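Local atomic coordinates of vascular protein tyrosine phosphatase 1 (Rattus norvegicus, PDB entry 3I36), a protein that probably removes phosphate from phosphotyrosine in target proteins, through the cytoplasmic catalytic domain of a receptor-type tyrosine phosphatase. Residues F203-W208 against D218-F223. Residues are numbered along the deposited sequence; the frame is centred on the assembly and turned at random.
Sequences FHFTSW and DLLINF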
# COMPACT_ATOMS: atom_id res chain seq x y z
N PHE A 203 6.09 4.28 -8.34
CA PHE A 203 6.42 2.94 -8.78
C PHE A 203 5.13 2.28 -9.16
O PHE A 203 4.31 1.93 -8.31
CB PHE A 203 7.09 2.18 -7.64
CG PHE A 203 8.36 2.84 -7.18
CD1 PHE A 203 9.59 2.45 -7.68
CD2 PHE A 203 8.32 3.88 -6.28
CE1 PHE A 203 10.76 3.06 -7.26
CE2 PHE A 203 9.47 4.50 -5.85
CZ PHE A 203 10.70 4.08 -6.34
N HIS A 204 4.92 2.16 -10.46
CA HIS A 204 3.69 1.62 -10.97
C HIS A 204 3.88 0.17 -11.36
O HIS A 204 4.42 -0.13 -12.42
CB HIS A 204 3.19 2.43 -12.16
CG HIS A 204 1.79 2.11 -12.55
ND1 HIS A 204 1.08 2.83 -13.48
CD2 HIS A 204 0.94 1.16 -12.09
CE1 HIS A 204 -0.13 2.32 -13.60
NE2 HIS A 204 -0.24 1.31 -12.76
N PHE A 205 3.45 -0.72 -10.48
CA PHE A 205 3.47 -2.14 -10.75
C PHE A 205 2.28 -2.42 -11.63
O PHE A 205 1.14 -2.36 -11.18
CB PHE A 205 3.33 -2.92 -9.46
CG PHE A 205 3.67 -4.37 -9.59
CD1 PHE A 205 2.68 -5.33 -9.67
CD2 PHE A 205 5.00 -4.77 -9.63
CE1 PHE A 205 2.99 -6.67 -9.79
CE2 PHE A 205 5.33 -6.11 -9.74
CZ PHE A 205 4.32 -7.06 -9.82
N THR A 206 2.53 -2.71 -12.90
CA THR A 206 1.44 -2.83 -13.85
C THR A 206 1.10 -4.28 -14.14
O THR A 206 0.16 -4.56 -14.88
CB THR A 206 1.83 -2.19 -15.18
OG1 THR A 206 3.06 -2.77 -15.62
CG2 THR A 206 2.02 -0.69 -15.01
N SER A 207 1.86 -5.19 -13.56
CA SER A 207 1.80 -6.58 -13.98
C SER A 207 1.17 -7.52 -12.96
O SER A 207 1.30 -8.73 -13.08
CB SER A 207 3.19 -7.08 -14.38
OG SER A 207 4.11 -6.93 -13.31
N TRP A 208 0.48 -6.99 -11.97
CA TRP A 208 -0.28 -7.87 -11.11
C TRP A 208 -1.40 -8.49 -11.94
O TRP A 208 -2.09 -7.78 -12.67
CB TRP A 208 -0.88 -7.07 -9.96
CG TRP A 208 -1.28 -7.91 -8.82
CD1 TRP A 208 -2.30 -8.82 -8.79
CD2 TRP A 208 -0.68 -7.95 -7.53
NE1 TRP A 208 -2.37 -9.41 -7.56
CE2 TRP A 208 -1.39 -8.89 -6.76
CE3 TRP A 208 0.39 -7.26 -6.94
CZ2 TRP A 208 -1.05 -9.18 -5.43
CZ3 TRP A 208 0.72 -7.54 -5.62
CH2 TRP A 208 -0.00 -8.49 -4.89
N ASP A 218 9.29 -13.16 -7.30
CA ASP A 218 10.53 -12.43 -7.50
C ASP A 218 10.31 -11.02 -8.05
O ASP A 218 10.98 -10.09 -7.63
CB ASP A 218 11.52 -13.22 -8.39
CG ASP A 218 10.88 -13.77 -9.64
OD1 ASP A 218 9.72 -13.40 -9.94
OD2 ASP A 218 11.54 -14.57 -10.33
N LEU A 219 9.36 -10.87 -8.97
CA LEU A 219 9.17 -9.57 -9.59
C LEU A 219 8.65 -8.56 -8.58
O LEU A 219 9.14 -7.43 -8.51
CB LEU A 219 8.23 -9.66 -10.79
CG LEU A 219 8.89 -10.36 -11.97
CD1 LEU A 219 7.88 -10.69 -13.05
CD2 LEU A 219 10.00 -9.48 -12.51
N LEU A 220 7.65 -8.95 -7.80
CA LEU A 220 7.13 -8.04 -6.81
C LEU A 220 8.20 -7.74 -5.77
O LEU A 220 8.30 -6.61 -5.28
CB LEU A 220 5.88 -8.60 -6.15
CG LEU A 220 5.13 -7.64 -5.23
CD1 LEU A 220 4.64 -6.42 -6.00
CD2 LEU A 220 3.97 -8.37 -4.60
N ILE A 221 8.99 -8.75 -5.42
CA ILE A 221 10.05 -8.55 -4.44
C ILE A 221 11.13 -7.62 -5.00
O ILE A 221 11.60 -6.72 -4.30
CB ILE A 221 10.65 -9.88 -3.98
CG1 ILE A 221 9.66 -10.63 -3.09
CG2 ILE A 221 11.98 -9.65 -3.26
CD1 ILE A 221 9.94 -12.13 -2.96
N ASN A 222 11.52 -7.83 -6.25
CA ASN A 222 12.47 -6.94 -6.90
C ASN A 222 11.93 -5.52 -7.01
O ASN A 222 12.66 -4.54 -6.86
CB ASN A 222 12.84 -7.47 -8.29
CG ASN A 222 13.60 -8.78 -8.22
OD1 ASN A 222 14.23 -9.09 -7.21
ND2 ASN A 222 13.56 -9.54 -9.30
N PHE A 223 10.63 -5.41 -7.27
CA PHE A 223 9.96 -4.12 -7.34
C PHE A 223 10.03 -3.46 -5.97
O PHE A 223 10.36 -2.28 -5.86
CB PHE A 223 8.52 -4.36 -7.77
CG PHE A 223 7.65 -3.16 -7.74
CD1 PHE A 223 7.64 -2.26 -8.79
CD2 PHE A 223 6.77 -2.96 -6.68
CE1 PHE A 223 6.78 -1.18 -8.78
CE2 PHE A 223 5.92 -1.87 -6.66
CZ PHE A 223 5.93 -0.98 -7.72
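Phe205 and Phe223 form a T-shaped (edge-to-face) pair. The edge of the Phe205 ring turns toward the face of Phe223, with centroids 5.0 Å apart and planes at 65°. Phe205 CD2 leads, 3.6 Å from Phe223 CG. Phe205 CB lies over the same ring as a CH-pi contact, 4.0 Å from the Phe223 centroid. The far end of Phe223 reaches back along the strand, and its CZ packs 3.4 Å from Phe203 CB. This reach follows from chi1 of 173° at Phe223, which sets CG anti to the backbone N and sends the ring out from the helix.

Leu220 bridges two rings with its two methyls. CD1 sits almost centrally over one face of Phe205, 3.8 Å from the centroid and 11° off the normal. CD2 meets the indole of Trp208 at CZ3, 3.5 Å away. On the opposite face of Phe205 lies Ser207 OG, offset toward the rim and hydrogen-bonded to Glu181 O. With an alanine in place of Phe223, the edge of Phe205 would probably lose its aromatic partner, and a gap is likely to open beside Phe203 CB.

The Trp182 ring meets that of Phe223, and Trp182 also touches the Phe205 side chain. Trp208 is the tryptophan of the WPD loop and makes a cation-pi contact with Arg250, the P-loop arginine, which probably binds substrate. The packing thus joins the strand end and the helix start to the base of the WPD loop. Strand 203-205 and helix 218-223 run nearly antiparallel, their short axes 10.5 Å apart. Strand 196-205 lies between strands 139-142 and 182-191 in the central mixed sheet of the tyrosine phosphatase fold. Helix 218-231 packs against its C-terminal end, and Leu220 also touches Ile257 of helix 249-267.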